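Local coordinates for pesticidal crystal protein Cry4Aa (Bacillus thuringiensis, PDB 2C9K) that promotes colloid-osmotic lysis of insect midgut epithelial cells by binding to them, acting as a pore-forming toxin against mosquito larvae, at residues Q256-R261 and A476-S481; T260-Q265 and R289-T294; V488-G491 and G497-I500; L587-S592 and D603-L608. All coordinates share one frame; numbering follows the deposited sequence.

Contact 1. Residues Q256-R261 and A476-S481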
# COMPACT_ATOMS: atom_id res chain seq x y z
N GLN A 256 6.88 4.58 -12.97
CA GLN A 256 7.05 3.34 -12.23
C GLN A 256 6.99 3.74 -10.76
O GLN A 256 7.87 4.45 -10.27
CB GLN A 256 8.39 2.68 -12.56
CG GLN A 256 8.58 1.31 -11.92
CD GLN A 256 7.44 0.36 -12.23
OE1 GLN A 256 6.32 0.53 -11.73
NE2 GLN A 256 7.71 -0.64 -13.06
N SER A 257 5.95 3.31 -10.06
CA SER A 257 5.82 3.66 -8.65
C SER A 257 5.67 2.42 -7.80
O SER A 257 5.49 1.32 -8.33
CB SER A 257 4.60 4.56 -8.46
OG SER A 257 3.42 3.85 -8.75
N GLU A 258 5.74 2.58 -6.48
CA GLU A 258 5.61 1.46 -5.56
C GLU A 258 4.85 1.85 -4.29
O GLU A 258 4.69 3.03 -3.98
CB GLU A 258 6.99 0.90 -5.21
CG GLU A 258 7.96 1.87 -4.52
CD GLU A 258 9.41 1.35 -4.50
OE1 GLU A 258 10.19 1.79 -3.64
OE2 GLU A 258 9.77 0.51 -5.35
N LEU A 259 4.38 0.85 -3.56
CA LEU A 259 3.63 1.08 -2.33
C LEU A 259 4.51 0.55 -1.19
O LEU A 259 4.79 -0.65 -1.14
CB LEU A 259 2.30 0.32 -2.39
CG LEU A 259 1.43 0.57 -3.64
CD1 LEU A 259 0.35 -0.48 -3.75
CD2 LEU A 259 0.82 1.96 -3.59
N THR A 260 4.93 1.44 -0.28
CA THR A 260 5.82 1.06 0.83
C THR A 260 5.19 0.75 2.17
O THR A 260 5.86 0.23 3.06
CB THR A 260 6.87 2.14 1.11
OG1 THR A 260 6.23 3.25 1.75
CG2 THR A 260 7.53 2.61 -0.17
N ARG A 261 3.91 1.07 2.33
CA ARG A 261 3.19 0.82 3.59
C ARG A 261 3.17 -0.65 4.04
O ARG A 261 3.24 -1.58 3.22
CB ARG A 261 1.75 1.29 3.46
CG ARG A 261 0.79 0.26 2.85
CD ARG A 261 1.20 -0.15 1.45
NE ARG A 261 0.26 -1.08 0.84
CZ ARG A 261 0.25 -2.39 1.04
NH1 ARG A 261 1.16 -2.94 1.84
NH2 ARG A 261 -0.66 -3.15 0.44
N ALA A 476 10.68 8.49 -0.47
CA ALA A 476 11.77 8.93 0.40
C ALA A 476 12.08 7.92 1.52
O ALA A 476 13.18 7.89 2.05
CB ALA A 476 11.45 10.28 1.01
N VAL A 477 11.11 7.08 1.86
CA VAL A 477 11.35 6.10 2.90
C VAL A 477 12.18 4.93 2.40
O VAL A 477 12.54 4.05 3.19
CB VAL A 477 10.02 5.55 3.50
CG1 VAL A 477 9.34 6.64 4.33
CG2 VAL A 477 9.10 5.06 2.39
N LYS A 478 12.50 4.91 1.11
CA LYS A 478 13.33 3.83 0.55
C LYS A 478 14.80 4.15 0.78
O LYS A 478 15.68 3.49 0.23
CB LYS A 478 13.08 3.66 -0.96
CG LYS A 478 11.72 3.09 -1.34
CD LYS A 478 11.53 1.67 -0.84
CE LYS A 478 12.58 0.72 -1.42
NZ LYS A 478 12.58 0.71 -2.90
N ALA A 479 15.05 5.16 1.59
CA ALA A 479 16.40 5.59 1.92
C ALA A 479 16.97 4.65 2.99
O ALA A 479 16.22 3.88 3.60
CB ALA A 479 16.39 7.01 2.45
N ASN A 480 18.28 4.72 3.21
CA ASN A 480 18.92 3.87 4.20
C ASN A 480 19.68 4.62 5.30
O ASN A 480 20.35 4.01 6.13
CB ASN A 480 19.87 2.87 3.51
CG ASN A 480 20.83 3.55 2.55
OD1 ASN A 480 21.23 4.70 2.75
ND2 ASN A 480 21.23 2.82 1.50
N SER A 481 19.56 5.95 5.30
CA SER A 481 20.23 6.76 6.32
C SER A 481 19.37 7.97 6.69
O SER A 481 18.93 8.74 5.82
CB SER A 481 21.59 7.24 5.81
OG SER A 481 22.21 8.06 6.79
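The buried salt bridge between Glu258 and Lys478 sits where the loop leading into strand 262-267 passes a short 3-10 turn, residues 476-478, which follows strand 471-475. The carboxylate and the ammonium group approach from opposite directions, and Lys478 NZ reaches Glu258 OE1 at 2.7 Å on the syn lone pair, the side facing OE2. Glu258 starts with CG between its own backbone N and carbonyl carbon (chi1 61°) and then runs out extended, which carries the carboxylate straight across the gap. The lysine does the reverse. Its chain bends at chi2, chi3 and chi4, all near -60°, so it curls beside the carboxylate oxygen and its CG and CD methylenes lie close to OE1 as well.

Neither charge relies on the other alone. Lys478 NZ also donates to Asp461 O and to Asn464 OD1, while Glu258 OE2 accepts from Asp461 N, so the buried ion pair is tied to the loop around Asp461 from both ends.

One step further along, the contact becomes van der Waals packing of a valine methyl against the threonine hydroxyl and methyl. Val477 CG2 lies 3.5 Å from Thr260 OG1 and 3.9 Å from Thr260 CG2, the threonine crossing the valine at a slant. The Thr260 methyl CG2 also comes within 4.2 Å of Lys478 CD, covering part of the lysine's aliphatic stem. Behind the 256-261 loop, Leu259 packs on Val10 of helix 5-16 and on Asp238 of helix 222-240. Helical bundle, beta-prism and beta-sandwich thus meet here, as at the domain junction of three-domain Cry toxins.

Contact 2. Residues T260-Q265 and R289-T294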
# COMPACT_ATOMS: atom_id res chain seq x y z
N THR A 260 4.93 1.44 -0.28
CA THR A 260 5.82 1.06 0.83
C THR A 260 5.19 0.75 2.17
O THR A 260 5.86 0.23 3.06
CB THR A 260 6.87 2.14 1.11
OG1 THR A 260 6.23 3.25 1.75
CG2 THR A 260 7.53 2.61 -0.17
N ARG A 261 3.91 1.07 2.33
CA ARG A 261 3.19 0.82 3.59
C ARG A 261 3.17 -0.65 4.04
O ARG A 261 3.24 -1.58 3.22
CB ARG A 261 1.75 1.29 3.46
CG ARG A 261 0.79 0.26 2.85
CD ARG A 261 1.20 -0.15 1.45
NE ARG A 261 0.26 -1.08 0.84
CZ ARG A 261 0.25 -2.39 1.04
NH1 ARG A 261 1.16 -2.94 1.84
NH2 ARG A 261 -0.66 -3.15 0.44
N GLU A 262 3.05 -0.86 5.35
CA GLU A 262 2.95 -2.21 5.91
C GLU A 262 1.52 -2.49 6.35
O GLU A 262 0.78 -1.56 6.70
CB GLU A 262 3.85 -2.39 7.15
CG GLU A 262 5.34 -2.57 6.87
CD GLU A 262 6.14 -2.95 8.12
OE1 GLU A 262 6.16 -2.17 9.09
OE2 GLU A 262 6.75 -4.03 8.12
N ILE A 263 1.13 -3.75 6.32
CA ILE A 263 -0.20 -4.14 6.80
C ILE A 263 0.03 -5.38 7.64
O ILE A 263 1.00 -6.10 7.44
CB ILE A 263 -1.19 -4.41 5.64
CG1 ILE A 263 -0.69 -5.54 4.75
CG2 ILE A 263 -1.43 -3.13 4.86
CD1 ILE A 263 -1.65 -5.88 3.62
N TYR A 264 -0.85 -5.63 8.61
CA TYR A 264 -0.67 -6.75 9.53
C TYR A 264 -1.84 -7.71 9.63
O TYR A 264 -3.00 -7.32 9.49
CB TYR A 264 -0.38 -6.22 10.95
CG TYR A 264 0.65 -5.10 11.03
CD1 TYR A 264 0.34 -3.81 10.62
CD2 TYR A 264 1.93 -5.34 11.54
CE1 TYR A 264 1.27 -2.79 10.71
CE2 TYR A 264 2.87 -4.32 11.64
CZ TYR A 264 2.53 -3.04 11.22
OH TYR A 264 3.46 -2.02 11.30
N GLN A 265 -1.51 -8.97 9.89
CA GLN A 265 -2.50 -10.02 10.08
C GLN A 265 -2.15 -10.51 11.48
O GLN A 265 -0.97 -10.56 11.84
CB GLN A 265 -2.33 -11.12 9.03
CG GLN A 265 -2.57 -10.64 7.59
CD GLN A 265 -2.40 -11.75 6.54
OE1 GLN A 265 -1.51 -12.59 6.65
NE2 GLN A 265 -3.24 -11.73 5.52
N ARG A 289 6.40 1.44 14.40
CA ARG A 289 6.37 2.89 14.28
C ARG A 289 6.90 3.31 12.91
O ARG A 289 7.72 2.61 12.30
CB ARG A 289 7.22 3.53 15.38
CG ARG A 289 6.40 3.99 16.57
CD ARG A 289 7.00 3.52 17.88
NE ARG A 289 8.22 4.23 18.26
CZ ARG A 289 9.03 3.83 19.24
NH1 ARG A 289 8.75 2.72 19.92
NH2 ARG A 289 10.11 4.53 19.54
N PRO A 290 6.44 4.46 12.40
CA PRO A 290 6.93 4.89 11.09
C PRO A 290 8.43 4.69 11.00
O PRO A 290 9.17 5.08 11.89
CB PRO A 290 6.53 6.36 11.04
CG PRO A 290 5.28 6.39 11.85
CD PRO A 290 5.60 5.49 13.02
N HIS A 291 8.88 4.07 9.92
CA HIS A 291 10.31 3.82 9.73
C HIS A 291 10.67 3.84 8.25
O HIS A 291 9.79 3.99 7.39
CB HIS A 291 10.67 2.44 10.30
CG HIS A 291 9.95 1.30 9.64
ND1 HIS A 291 8.94 0.60 10.25
CD2 HIS A 291 10.11 0.74 8.42
CE1 HIS A 291 8.51 -0.35 9.44
NE2 HIS A 291 9.20 -0.29 8.32
N LEU A 292 11.96 3.70 7.97
CA LEU A 292 12.46 3.63 6.59
C LEU A 292 12.20 2.20 6.16
O LEU A 292 12.38 1.27 6.95
CB LEU A 292 13.97 3.90 6.54
CG LEU A 292 14.49 5.27 6.97
CD1 LEU A 292 16.03 5.27 6.90
CD2 LEU A 292 13.89 6.35 6.06
N PHE A 293 11.77 2.01 4.92
CA PHE A 293 11.46 0.66 4.45
C PHE A 293 12.55 -0.36 4.83
O PHE A 293 13.74 -0.08 4.68
CB PHE A 293 11.29 0.68 2.93
CG PHE A 293 10.65 -0.55 2.39
CD1 PHE A 293 9.28 -0.68 2.35
CD2 PHE A 293 11.43 -1.62 1.95
CE1 PHE A 293 8.69 -1.85 1.88
CE2 PHE A 293 10.85 -2.79 1.48
CZ PHE A 293 9.48 -2.90 1.44
N THR A 294 12.14 -1.52 5.34
CA THR A 294 13.12 -2.55 5.71
C THR A 294 12.87 -3.88 5.00
O THR A 294 11.73 -4.23 4.67
CB THR A 294 13.15 -2.84 7.25
OG1 THR A 294 11.91 -3.41 7.67
CG2 THR A 294 13.42 -1.57 8.03
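The backbones of Thr260 and Phe293 come nearest at 6.7 Å between CA atoms, Thr260 in the loop ahead of strand 262-267 and Phe293 in the loop before strand 294-303, with no hydrogen bond joining the two segments. At this point Thr260 O lies in the plane of the Phe293 ring, at its edge, 3.6 Å from CD1. The same ring atom is 3.9 Å from Thr260 CB. Phe293 and Trp295 pair edge-to-face (T-shaped), and the Phe293 side chain also touches Thr456.

Further along, Glu262 and His291 cross at about a right angle. Glu262 OE1 meets the edge of the imidazole 3.0 Å from His291 CE1, near the ring plane, with the carboxylate turned 84° from that plane. The other oxygen, OE2, is taken by Ser435 OG and Arg288 NH1. His291 CG lies between its backbone N and carbonyl carbon (chi1 61°), letting ND1 turn back and donate to Arg289 O at 3.1 Å, with the acceptor tilted 25° out of the ring plane.

In both cases an oxygen faces the rim of a ring, probably a weak but favourable C-H...O-like contact; the firm polar partners of Glu262 remain Ser435 and Arg288.

Contact 3. Residues V488-G491 and G497-I500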
# COMPACT_ATOMS: atom_id res chain seq x y z
N VAL A 488 10.66 9.76 10.58
CA VAL A 488 9.68 9.25 9.64
C VAL A 488 8.29 9.40 10.25
O VAL A 488 8.02 8.87 11.32
CB VAL A 488 9.90 7.75 9.32
CG1 VAL A 488 8.80 7.24 8.41
CG2 VAL A 488 11.27 7.54 8.67
N VAL A 489 7.40 10.14 9.59
CA VAL A 489 6.07 10.32 10.12
C VAL A 489 5.05 9.56 9.31
O VAL A 489 5.25 9.32 8.12
CB VAL A 489 5.63 11.80 10.14
CG1 VAL A 489 6.55 12.60 11.05
CG2 VAL A 489 5.60 12.35 8.73
N GLN A 490 3.97 9.19 9.98
CA GLN A 490 2.85 8.48 9.39
C GLN A 490 2.33 9.22 8.16
O GLN A 490 2.17 10.44 8.18
CB GLN A 490 1.75 8.39 10.45
CG GLN A 490 0.39 8.11 9.91
CD GLN A 490 0.12 6.64 9.83
OE1 GLN A 490 0.79 5.91 9.11
NE2 GLN A 490 -0.87 6.19 10.60
N GLY A 491 2.07 8.48 7.08
CA GLY A 491 1.55 9.09 5.87
C GLY A 491 0.13 9.55 6.11
O GLY A 491 -0.53 9.06 7.02
N GLY A 497 2.31 5.38 1.67
CA GLY A 497 3.24 5.04 2.73
C GLY A 497 3.64 6.25 3.54
O GLY A 497 3.09 7.33 3.35
N ASP A 498 4.62 6.09 4.42
CA ASP A 498 5.07 7.19 5.26
C ASP A 498 5.96 8.22 4.57
O ASP A 498 6.39 8.02 3.43
CB ASP A 498 5.78 6.63 6.49
CG ASP A 498 4.93 5.63 7.24
OD1 ASP A 498 3.71 5.86 7.35
OD2 ASP A 498 5.48 4.61 7.72
N LEU A 499 6.23 9.32 5.28
CA LEU A 499 7.05 10.41 4.76
C LEU A 499 8.19 10.77 5.72
O LEU A 499 8.16 10.44 6.90
CB LEU A 499 6.20 11.66 4.57
CG LEU A 499 4.77 11.55 4.06
CD1 LEU A 499 4.05 12.86 4.35
CD2 LEU A 499 4.75 11.23 2.58
N ILE A 500 9.19 11.47 5.19
CA ILE A 500 10.34 11.91 5.98
C ILE A 500 10.14 13.34 6.45
O ILE A 500 9.77 14.22 5.65
CB ILE A 500 11.67 11.89 5.17
CG1 ILE A 500 12.15 10.46 4.94
CG2 ILE A 500 12.75 12.68 5.90
CD1 ILE A 500 13.49 10.39 4.22
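Strands 487-489 and 499-501 form a short antiparallel hairpin, and its backbone bonds come in one hydrogen-bonded pair. Val489 N donates to Leu499 O at 2.8 Å, and Leu499 N returns the favour to Val489 O at 3.0 Å, almost straight at 172°. Next to it Val488 and Ile500 make a non-hydrogen-bonded pair.

A side chain supplies the third bond. Gly491 N donates to Asp498 OD1 at 3.1 Å, using the anti lone pair, away from OD2. With CG anti to the carbonyl carbon (chi1 -54°), Asp498 holds its carboxylate beside the opposite chain. Gln490 OE1 comes close to the same oxygen, but both are acceptors and no bond results.

Weaker CA-H...O contacts flank the pair: Val488 CA lies 3.4 Å from Leu499 O, and Gly491 CA is equally far from Gly497 O.

Apolar contacts divide between the two faces. Val488 CG1 touches Asp498 CB at 3.6 Å, the two side chains crossing at about a right angle, and Val488 also meets Pro290 and Leu292. On the other face Val489 CG2 stands 4.3 Å from Leu499 CB, and both residues pack on Leu601 of strand 600-609.

The aspartate thus adds a side-chain bond beyond the last backbone pair, at the loop end, so the mouth of the connecting loop is held by a carboxylate, whose charge would strengthen that bond.

Contact 4. Residues L587-S592 and D603-L608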
# COMPACT_ATOMS: atom_id res chain seq x y z
N LEU A 587 22.40 9.39 -2.88
CA LEU A 587 21.58 10.58 -2.90
C LEU A 587 21.55 11.17 -1.48
O LEU A 587 20.71 10.81 -0.65
CB LEU A 587 20.18 10.24 -3.40
CG LEU A 587 19.75 10.77 -4.78
CD1 LEU A 587 20.71 10.32 -5.86
CD2 LEU A 587 18.34 10.27 -5.10
N VAL A 588 22.48 12.07 -1.22
CA VAL A 588 22.57 12.69 0.09
C VAL A 588 21.82 14.01 0.11
O VAL A 588 22.20 14.95 -0.57
CB VAL A 588 24.02 12.98 0.49
CG1 VAL A 588 24.10 13.26 1.98
CG2 VAL A 588 24.90 11.80 0.13
N PHE A 589 20.75 14.06 0.89
CA PHE A 589 19.93 15.26 1.03
C PHE A 589 20.27 15.98 2.33
O PHE A 589 20.31 15.38 3.40
CB PHE A 589 18.43 14.91 1.04
CG PHE A 589 17.88 14.52 -0.30
CD1 PHE A 589 17.97 13.21 -0.75
CD2 PHE A 589 17.30 15.47 -1.12
CE1 PHE A 589 17.48 12.86 -2.01
CE2 PHE A 589 16.82 15.13 -2.38
CZ PHE A 589 16.91 13.82 -2.83
N ASN A 590 20.51 17.29 2.22
CA ASN A 590 20.80 18.12 3.39
C ASN A 590 19.90 19.34 3.41
O ASN A 590 19.47 19.84 2.36
CB ASN A 590 22.25 18.62 3.37
CG ASN A 590 23.20 17.68 4.08
OD1 ASN A 590 24.01 17.01 3.45
ND2 ASN A 590 23.10 17.63 5.40
N ARG A 591 19.60 19.80 4.61
CA ARG A 591 18.78 21.00 4.79
C ARG A 591 19.72 22.03 5.42
O ARG A 591 20.32 21.77 6.46
CB ARG A 591 17.60 20.72 5.71
CG ARG A 591 16.76 21.93 5.94
CD ARG A 591 15.39 21.61 6.47
NE ARG A 591 14.68 22.85 6.75
CZ ARG A 591 13.47 22.91 7.27
NH1 ARG A 591 12.82 21.79 7.56
NH2 ARG A 591 12.91 24.09 7.51
N SER A 592 19.84 23.20 4.80
CA SER A 592 20.75 24.21 5.32
C SER A 592 20.10 25.45 5.93
O SER A 592 20.73 26.17 6.70
CB SER A 592 21.70 24.65 4.22
OG SER A 592 20.97 25.09 3.09
N ASP A 603 8.02 13.29 0.37
CA ASP A 603 7.25 12.13 -0.07
C ASP A 603 7.97 11.28 -1.11
O ASP A 603 8.43 10.17 -0.81
CB ASP A 603 5.90 12.60 -0.60
CG ASP A 603 5.10 11.49 -1.22
OD1 ASP A 603 5.12 10.36 -0.67
OD2 ASP A 603 4.44 11.75 -2.25
N LYS A 604 8.08 11.79 -2.34
CA LYS A 604 8.72 11.04 -3.42
C LYS A 604 9.89 11.78 -4.07
O LYS A 604 9.89 13.00 -4.20
CB LYS A 604 7.69 10.72 -4.52
CG LYS A 604 6.33 10.21 -4.07
CD LYS A 604 6.34 8.73 -3.76
CE LYS A 604 4.91 8.20 -3.57
NZ LYS A 604 4.14 8.83 -2.44
N ILE A 605 10.89 11.01 -4.50
CA ILE A 605 12.06 11.55 -5.20
C ILE A 605 11.83 11.06 -6.62
O ILE A 605 11.70 9.86 -6.84
CB ILE A 605 13.38 10.94 -4.70
CG1 ILE A 605 13.49 11.05 -3.18
CG2 ILE A 605 14.54 11.64 -5.37
CD1 ILE A 605 13.44 12.46 -2.63
N GLU A 606 11.77 11.97 -7.57
CA GLU A 606 11.50 11.55 -8.94
C GLU A 606 12.60 11.84 -9.93
O GLU A 606 13.27 12.88 -9.87
CB GLU A 606 10.18 12.17 -9.40
CG GLU A 606 9.00 11.65 -8.62
CD GLU A 606 7.67 12.23 -9.04
OE1 GLU A 606 6.63 11.59 -8.74
OE2 GLU A 606 7.65 13.32 -9.65
N PHE A 607 12.82 10.90 -10.84
CA PHE A 607 13.82 11.06 -11.86
C PHE A 607 13.13 11.17 -13.21
O PHE A 607 12.41 10.26 -13.63
CB PHE A 607 14.80 9.89 -11.86
CG PHE A 607 15.65 9.81 -10.64
CD1 PHE A 607 15.17 9.20 -9.48
CD2 PHE A 607 16.92 10.37 -10.63
CE1 PHE A 607 15.96 9.14 -8.32
CE2 PHE A 607 17.72 10.32 -9.48
CZ PHE A 607 17.24 9.70 -8.32
N LEU A 608 13.34 12.29 -13.89
CA LEU A 608 12.74 12.51 -15.19
C LEU A 608 13.78 12.33 -16.30
O LEU A 608 14.73 13.11 -16.38
CB LEU A 608 12.15 13.91 -15.28
CG LEU A 608 11.20 14.37 -14.17
CD1 LEU A 608 10.52 15.67 -14.59
CD2 LEU A 608 10.17 13.31 -13.90
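Lys604 NZ is gripped by two acceptors, the carboxylate of its neighbour Asp603, through the syn lone pair of OD1, and the carbonyl oxygen Thr495 O. The second oxygen of that carboxylate, Asp603 OD2, pairs with NH1 of Arg524, the residue across from the classic beta bulge that Asp603 and Lys604 make, and further along the strand Glu606 OE2 meets Arg522 NH2.

Ile605 and Phe607 belong to the apolar side, where they meet Leu587 and Phe589. The two strands lie in different sheets, 584-591 in the five-stranded antiparallel one and 600-609 in the mixed one. The axes of 587-591 and 603-608 pass 11.7 Å apart, with their directions at 128°, so only side chains bridge the gap. This is the interior of the beta-sandwich that forms the third domain of Cry toxins.

Ile605 splits its contacts between two branches. Its CG2, anti to the backbone N, lies 4.0 Å from Leu587 CD2, the side chains sliding past each other in opposite directions. Its CD1, at the end of the other branch (chi1 -52°), reaches Phe589 CZ at 3.7 Å, approaching the ring obliquely. Leu587 CD2 also comes to the edge of the Phe607 ring, near its plane and 3.5 Å from CZ, so this one methyl touches both residues of the facing strand. Around them, Phe589 stacks on Phe506, Leu587 leans on Ile508 and Leu539, and Phe607 rests against Ile466 and Ile474.

Overall arrangement
Contacts 1, 2 and 3 cluster near the middle of the molecule, their centres about 10 Å from one another. Contacts 1 and 2 both draw on the loop ahead of strand 262-267, sharing Thr260 and Arg261, and are tied together by a probable hydrogen bond from Phe293 N to Val477 O. Contacts 3 and 4 follow later in the chain. Pro290 of contact 2 packs on Val488 of contact 3, while Ala476 N of contact 1 probably bonds to Asp603 O of contact 4. Contacts 3 and 4 meet on the mixed sheet, where strands 499-501 and 600-609 are neighbours; contact 4 lies about 21 Å from contact 2 between centres. The series thus runs from the interdomain junction into the interior of the beta-sandwich, the third domain.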